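Local coordinates for protein MAR1 Ribonuclease (Caenorhabditis elegans, PDB 2B34) that probably acts as a hydrolase of the isochorismatase family, possibly a ribonuclease, its substrate and exact reaction being uncertain, at residues A[101-107]-A[127-132]; A[17-21]-A[84-89]. All blocks are in the same frame, centred on the assembly; numbering follows the deposited sequence.

Contact 1. Residues A[101-107]-A[127-132]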
loop_
_atom_site.group_PDB
_atom_site.type_symbol
_atom_site.label_atom_id
_atom_site.label_comp_id
_atom_site.label_asym_id
_atom_site.label_seq_id
_atom_site.Cartn_x
_atom_site.Cartn_y
_atom_site.Cartn_z
ATOM N N VAL A 101 7.414 -23.716 16.776
ATOM C CA VAL A 101 6.468 -22.601 16.624
ATOM C C VAL A 101 5.926 -22.440 15.199
ATOM O O VAL A 101 6.487 -22.977 14.245
ATOM C CB VAL A 101 7.063 -21.248 17.129
ATOM C CG1 VAL A 101 7.343 -21.308 18.622
ATOM C CG2 VAL A 101 8.321 -20.864 16.346
ATOM N N GLN A 102 4.822 -21.704 15.079
ATOM C CA GLN A 102 4.221 -21.384 13.781
ATOM C C GLN A 102 4.325 -19.887 13.492
ATOM O O GLN A 102 4.161 -19.456 12.352
ATOM C CB GLN A 102 2.753 -21.841 13.740
ATOM C CG GLN A 102 2.584 -23.362 13.814
ATOM C CD GLN A 102 1.163 -23.807 14.146
ATOM O OE1 GLN A 102 0.457 -23.175 14.940
ATOM N NE2 GLN A 102 0.746 -24.923 13.551
ATOM N N ASN A 103 4.612 -19.108 14.537
ATOM C CA ASN A 103 4.678 -17.654 14.449
ATOM C C ASN A 103 5.959 -17.064 15.049
ATOM O O ASN A 103 6.397 -17.469 16.131
ATOM C CB ASN A 103 3.460 -17.042 15.143
ATOM C CG ASN A 103 2.143 -17.521 14.549
ATOM O OD1 ASN A 103 1.758 -17.118 13.450
ATOM N ND2 ASN A 103 1.446 -18.384 15.279
ATOM N N VAL A 104 6.560 -16.111 14.341
ATOM C CA VAL A 104 7.681 -15.351 14.883
ATOM C C VAL A 104 7.335 -13.865 14.955
ATOM O O VAL A 104 6.935 -13.254 13.967
ATOM C CB VAL A 104 9.006 -15.572 14.099
ATOM C CG1 VAL A 104 10.093 -14.609 14.575
ATOM C CG2 VAL A 104 9.492 -17.006 14.247
ATOM N N ILE A 105 7.479 -13.311 16.151
ATOM C CA ILE A 105 7.349 -11.883 16.382
ATOM C C ILE A 105 8.757 -11.308 16.281
ATOM O O ILE A 105 9.676 -11.778 16.954
ATOM C CB ILE A 105 6.716 -11.599 17.763
ATOM C CG1 ILE A 105 5.383 -12.355 17.899
ATOM C CG2 ILE A 105 6.542 -10.091 17.980
ATOM C CD1 ILE A 105 4.845 -12.459 19.320
ATOM N N LEU A 106 8.929 -10.311 15.419
ATOM C CA LEU A 106 10.260 -9.812 15.094
ATOM C C LEU A 106 10.448 -8.339 15.448
ATOM O O LEU A 106 9.680 -7.475 15.012
ATOM C CB LEU A 106 10.572 -10.066 13.608
ATOM C CG LEU A 106 11.954 -9.794 13.000
ATOM C CD1 LEU A 106 13.105 -10.375 13.822
ATOM C CD2 LEU A 106 11.998 -10.352 11.584
ATOM N N VAL A 107 11.467 -8.077 16.265
ATOM C CA VAL A 107 11.907 -6.718 16.574
ATOM C C VAL A 107 13.394 -6.580 16.245
ATOM O O VAL A 107 14.104 -7.579 16.126
ATOM C CB VAL A 107 11.644 -6.319 18.062
ATOM C CG1 VAL A 107 10.166 -6.444 18.407
ATOM C CG2 VAL A 107 12.503 -7.144 19.035
ATOM N N LEU A 127 6.788 -20.273 8.250
ATOM C CA LEU A 127 6.410 -19.588 9.483
ATOM C C LEU A 127 5.690 -18.285 9.159
ATOM O O LEU A 127 5.955 -17.667 8.128
ATOM C CB LEU A 127 7.653 -19.299 10.330
ATOM C CG LEU A 127 8.306 -20.483 11.049
ATOM C CD1 LEU A 127 9.808 -20.480 10.848
ATOM C CD2 LEU A 127 7.955 -20.478 12.531
ATOM N N ASN A 128 4.771 -17.878 10.030
ATOM C CA ASN A 128 4.183 -16.547 9.938
ATOM C C ASN A 128 5.085 -15.548 10.659
ATOM O O ASN A 128 5.566 -15.820 11.765
ATOM C CB ASN A 128 2.775 -16.516 10.537
ATOM C CG ASN A 128 1.859 -17.596 9.965
ATOM O OD1 ASN A 128 1.184 -18.312 10.714
ATOM N ND2 ASN A 128 1.826 -17.715 8.642
ATOM N N VAL A 129 5.327 -14.403 10.023
ATOM C CA VAL A 129 6.198 -13.366 10.587
ATOM C C VAL A 129 5.394 -12.121 10.936
ATOM O O VAL A 129 4.760 -11.514 10.068
ATOM C CB VAL A 129 7.359 -12.987 9.627
ATOM C CG1 VAL A 129 8.290 -11.969 10.273
ATOM C CG2 VAL A 129 8.136 -14.223 9.210
ATOM N N HIS A 130 5.433 -11.754 12.215
ATOM C CA HIS A 130 4.793 -10.544 12.712
ATOM C C HIS A 130 5.858 -9.491 13.002
ATOM O O HIS A 130 6.572 -9.561 14.009
ATOM C CB HIS A 130 3.947 -10.862 13.945
ATOM C CG HIS A 130 2.853 -11.853 13.677
ATOM N ND1 HIS A 130 3.105 -13.151 13.282
ATOM C CD2 HIS A 130 1.506 -11.732 13.732
ATOM C CE1 HIS A 130 1.959 -13.786 13.106
ATOM N NE2 HIS A 130 0.975 -12.947 13.376
ATOM N N VAL A 131 5.971 -8.534 12.083
ATOM C CA VAL A 131 6.962 -7.470 12.160
ATOM C C VAL A 131 6.403 -6.316 12.982
ATOM O O VAL A 131 5.415 -5.684 12.592
ATOM C CB VAL A 131 7.391 -6.969 10.743
ATOM C CG1 VAL A 131 8.426 -5.858 10.846
ATOM C CG2 VAL A 131 7.938 -8.123 9.899
ATOM N N VAL A 132 7.040 -6.052 14.119
ATOM C CA VAL A 132 6.612 -4.979 15.016
ATOM C C VAL A 132 7.238 -3.673 14.541
ATOM O O VAL A 132 8.389 -3.368 14.869
ATOM C CB VAL A 132 7.015 -5.265 16.479
ATOM C CG1 VAL A 132 6.347 -4.276 17.415
ATOM C CG2 VAL A 132 6.648 -6.691 16.861
#
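V104 O is approached by two groups of the neighbouring strand: H130 N gives it a 2.8 Å hydrogen bond with an N-H...O angle of 174°, and V129 CA adds a C-H...O contact. Further carbonyl-amide pairs follow in parallel register, with V104 N on N128 O at 2.8 Å and L106 N on H130 O at the same length; N128 N to Q102 O and V132 N to L106 O end the series. On the face holding N103, I105 and H130, the imidazole brings its CE1 edge within 3.4 Å of N103 OD1, the amide standing steeply to the ring, 78° between planes. Further along, V132 has CG1 anti to its backbone N (chi1 -170°), which leaves CG2 beside that N, where it meets I105 CG2 at 3.6 Å. V107 CG1 lies alongside the same methyl, V132 CG2, at 3.9 Å. Just before the strands begin, L127 CD2 slants across V101 CG2 at 3.9 Å. Helix 114-124 covers V104, L106 and V129, while L43 of helix 33-49 packs on I105, V107 and V132. In this beta-alpha-beta crossover the backbones satisfy each other; one face is apolar against helix 114-124, while the other carries N103, N128 and H130 at one end, where buried H130 ND1 has no partner in the model.

Contact 2. Residues A[17-21]-A[84-89]; sequences LFVCD and KTKFSM
The ionic part is one salt bridge: K84 NZ meets D21 OD2 at 2.6 Å, using the syn lone pair of that oxygen. The other carboxylate oxygen, D21 OD1, is hydrogen-bonded to T57. The lysine chain runs extended until chi4 (64°), where it turns and brings NZ toward the loop that follows. There NZ gives two further hydrogen bonds, to K86 O at 3.1 Å in the carbonyl plane, and to F87 O at 3.1 Å from well above that carbonyl's plane. A methionine in place of K84 would remove the ammonium group, probably leaving D21 OD2 without its counter-charge and F87 O without this donor, while K86 O would keep Q59. The second kind of interaction is a Met-aromatic contact. M89 bends at chi3 (74°) and slides past F18 in the opposite direction, laying CE 3.5 Å from F18 CD2. M89 SD approaches the F18 ring obliquely, though the exact placing of the sulfur is less certain. Covalently, C20 is tied by a disulfide to C114. D21 at the end of strand 15-20, K84 at the end of 81-84 and C114 at the start of helix 114-124 probably form the Asp-Lys-Cys site of isochorismatase-family hydrolases, with the cysteine sulfur held here in the disulfide.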
loop_
_atom_site.group_PDB
_atom_site.type_symbol
_atom_site.label_atom_id
_atom_site.label_comp_id
_atom_site.label_asym_id
_atom_site.label_seq_id
_atom_site.Cartn_x
_atom_site.Cartn_y
_atom_site.Cartn_z
ATOM N N LEU A 17 9.604 -14.891 20.146
ATOM C CA LEU A 17 10.087 -13.530 19.957
ATOM C C LEU A 17 11.536 -13.543 19.494
ATOM O O LEU A 17 12.414 -14.080 20.168
ATOM C CB LEU A 17 9.932 -12.702 21.235
ATOM C CG LEU A 17 10.515 -11.278 21.228
ATOM C CD1 LEU A 17 9.794 -10.334 20.242
ATOM C CD2 LEU A 17 10.491 -10.704 22.633
ATOM N N PHE A 18 11.771 -12.948 18.332
ATOM C CA PHE A 18 13.116 -12.801 17.799
ATOM C C PHE A 18 13.574 -11.350 17.967
ATOM O O PHE A 18 12.932 -10.422 17.469
ATOM C CB PHE A 18 13.156 -13.238 16.328
ATOM C CG PHE A 18 13.416 -14.719 16.125
ATOM C CD1 PHE A 18 12.857 -15.677 16.971
ATOM C CD2 PHE A 18 14.201 -15.154 15.056
ATOM C CE1 PHE A 18 13.096 -17.040 16.771
ATOM C CE2 PHE A 18 14.448 -16.514 14.848
ATOM C CZ PHE A 18 13.895 -17.456 15.709
ATOM N N VAL A 19 14.676 -11.167 18.691
ATOM C CA VAL A 19 15.281 -9.849 18.898
ATOM C C VAL A 19 16.569 -9.792 18.083
ATOM O O VAL A 19 17.566 -10.428 18.449
ATOM C CB VAL A 19 15.614 -9.601 20.400
ATOM C CG1 VAL A 19 16.216 -8.213 20.611
ATOM C CG2 VAL A 19 14.381 -9.809 21.285
ATOM N N CYS A 20 16.570 -9.048 16.981
ATOM C CA CYS A 20 17.770 -9.061 16.140
ATOM C C CYS A 20 18.651 -7.824 16.197
ATOM O O CYS A 20 18.227 -6.699 15.882
ATOM C CB CYS A 20 17.513 -9.592 14.708
ATOM S SG CYS A 20 17.665 -8.513 13.283
ATOM N N ASP A 21 19.867 -8.063 16.677
ATOM C CA ASP A 21 20.995 -7.165 16.499
ATOM C C ASP A 21 20.806 -5.767 17.100
ATOM O O ASP A 21 21.372 -4.791 16.609
ATOM C CB ASP A 21 21.383 -7.112 15.007
ATOM C CG ASP A 21 21.731 -8.494 14.442
ATOM O OD1 ASP A 21 21.793 -9.471 15.222
ATOM O OD2 ASP A 21 21.937 -8.615 13.215
ATOM N N LYS A 84 26.587 -13.925 15.123
ATOM C CA LYS A 84 26.529 -14.258 13.703
ATOM C C LYS A 84 27.203 -13.190 12.850
ATOM O O LYS A 84 27.391 -12.051 13.292
ATOM C CB LYS A 84 25.072 -14.452 13.244
ATOM C CG LYS A 84 24.164 -13.230 13.444
ATOM C CD LYS A 84 22.821 -13.413 12.751
ATOM C CE LYS A 84 21.935 -12.167 12.861
ATOM N NZ LYS A 84 22.507 -10.977 12.168
ATOM N N THR A 85 27.555 -13.573 11.625
ATOM C CA THR A 85 28.035 -12.640 10.611
ATOM C C THR A 85 27.055 -12.582 9.441
ATOM O O THR A 85 26.977 -11.573 8.735
ATOM C CB THR A 85 29.434 -13.021 10.100
ATOM O OG1 THR A 85 29.471 -14.427 9.822
ATOM C CG2 THR A 85 30.499 -12.681 11.142
ATOM N N LYS A 86 26.316 -13.674 9.241
ATOM C CA LYS A 86 25.190 -13.707 8.312
ATOM C C LYS A 86 24.124 -12.727 8.783
ATOM O O LYS A 86 23.901 -12.585 9.981
ATOM C CB LYS A 86 24.596 -15.114 8.249
ATOM C CG LYS A 86 24.979 -15.921 7.014
ATOM C CD LYS A 86 24.105 -17.182 6.879
ATOM C CE LYS A 86 22.599 -16.863 6.894
ATOM N NZ LYS A 86 22.106 -16.257 5.620
ATOM N N PHE A 87 23.465 -12.051 7.848
ATOM C CA PHE A 87 22.489 -11.026 8.219
ATOM C C PHE A 87 21.206 -11.625 8.789
ATOM O O PHE A 87 20.608 -11.060 9.709
ATOM C CB PHE A 87 22.209 -10.075 7.049
ATOM C CG PHE A 87 23.415 -9.270 6.618
ATOM C CD1 PHE A 87 24.355 -8.834 7.552
ATOM C CD2 PHE A 87 23.602 -8.936 5.281
ATOM C CE1 PHE A 87 25.465 -8.091 7.159
ATOM C CE2 PHE A 87 24.709 -8.190 4.880
ATOM C CZ PHE A 87 25.640 -7.768 5.822
ATOM N N SER A 88 20.807 -12.782 8.268
ATOM C CA SER A 88 19.618 -13.466 8.769
ATOM C C SER A 88 19.829 -14.118 10.135
ATOM O O SER A 88 20.881 -14.703 10.399
ATOM C CB SER A 88 19.140 -14.520 7.774
ATOM O OG SER A 88 18.043 -15.239 8.313
ATOM N N MET A 89 18.803 -14.026 10.982
ATOM C CA MET A 89 18.775 -14.693 12.285
ATOM C C MET A 89 18.610 -16.203 12.166
ATOM O O MET A 89 18.816 -16.930 13.138
ATOM C CB MET A 89 17.621 -14.163 13.133
ATOM C CG MET A 89 17.759 -12.734 13.577
ATOM S SD MET A 89 16.399 -12.252 14.657
ATOM C CE MET A 89 16.827 -13.107 16.179
#

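How the contacts relate
From the N terminus, strand 15-20 comes first, and the chain passes through helix 33-49 and strands 54-59 and 81-84 before contact 2 brings residues 84-89 back to it across 62 intervening residues. Only after this does contact 1 open, closing the much shorter 19-residue excursion through helix 114-124. The two loops therefore stand in series and neither nest nor cross. Their meeting place is the sheet, where strands 15-20 and 103-109 are neighbours: F18 N lies 2.8 Å from I105 O, a probable hydrogen bond. Helix 114-124 adds a second connection, since it packs on both contacts, while T85, in the loop 84-89, hydrogen-bonds D173 of the second subunit.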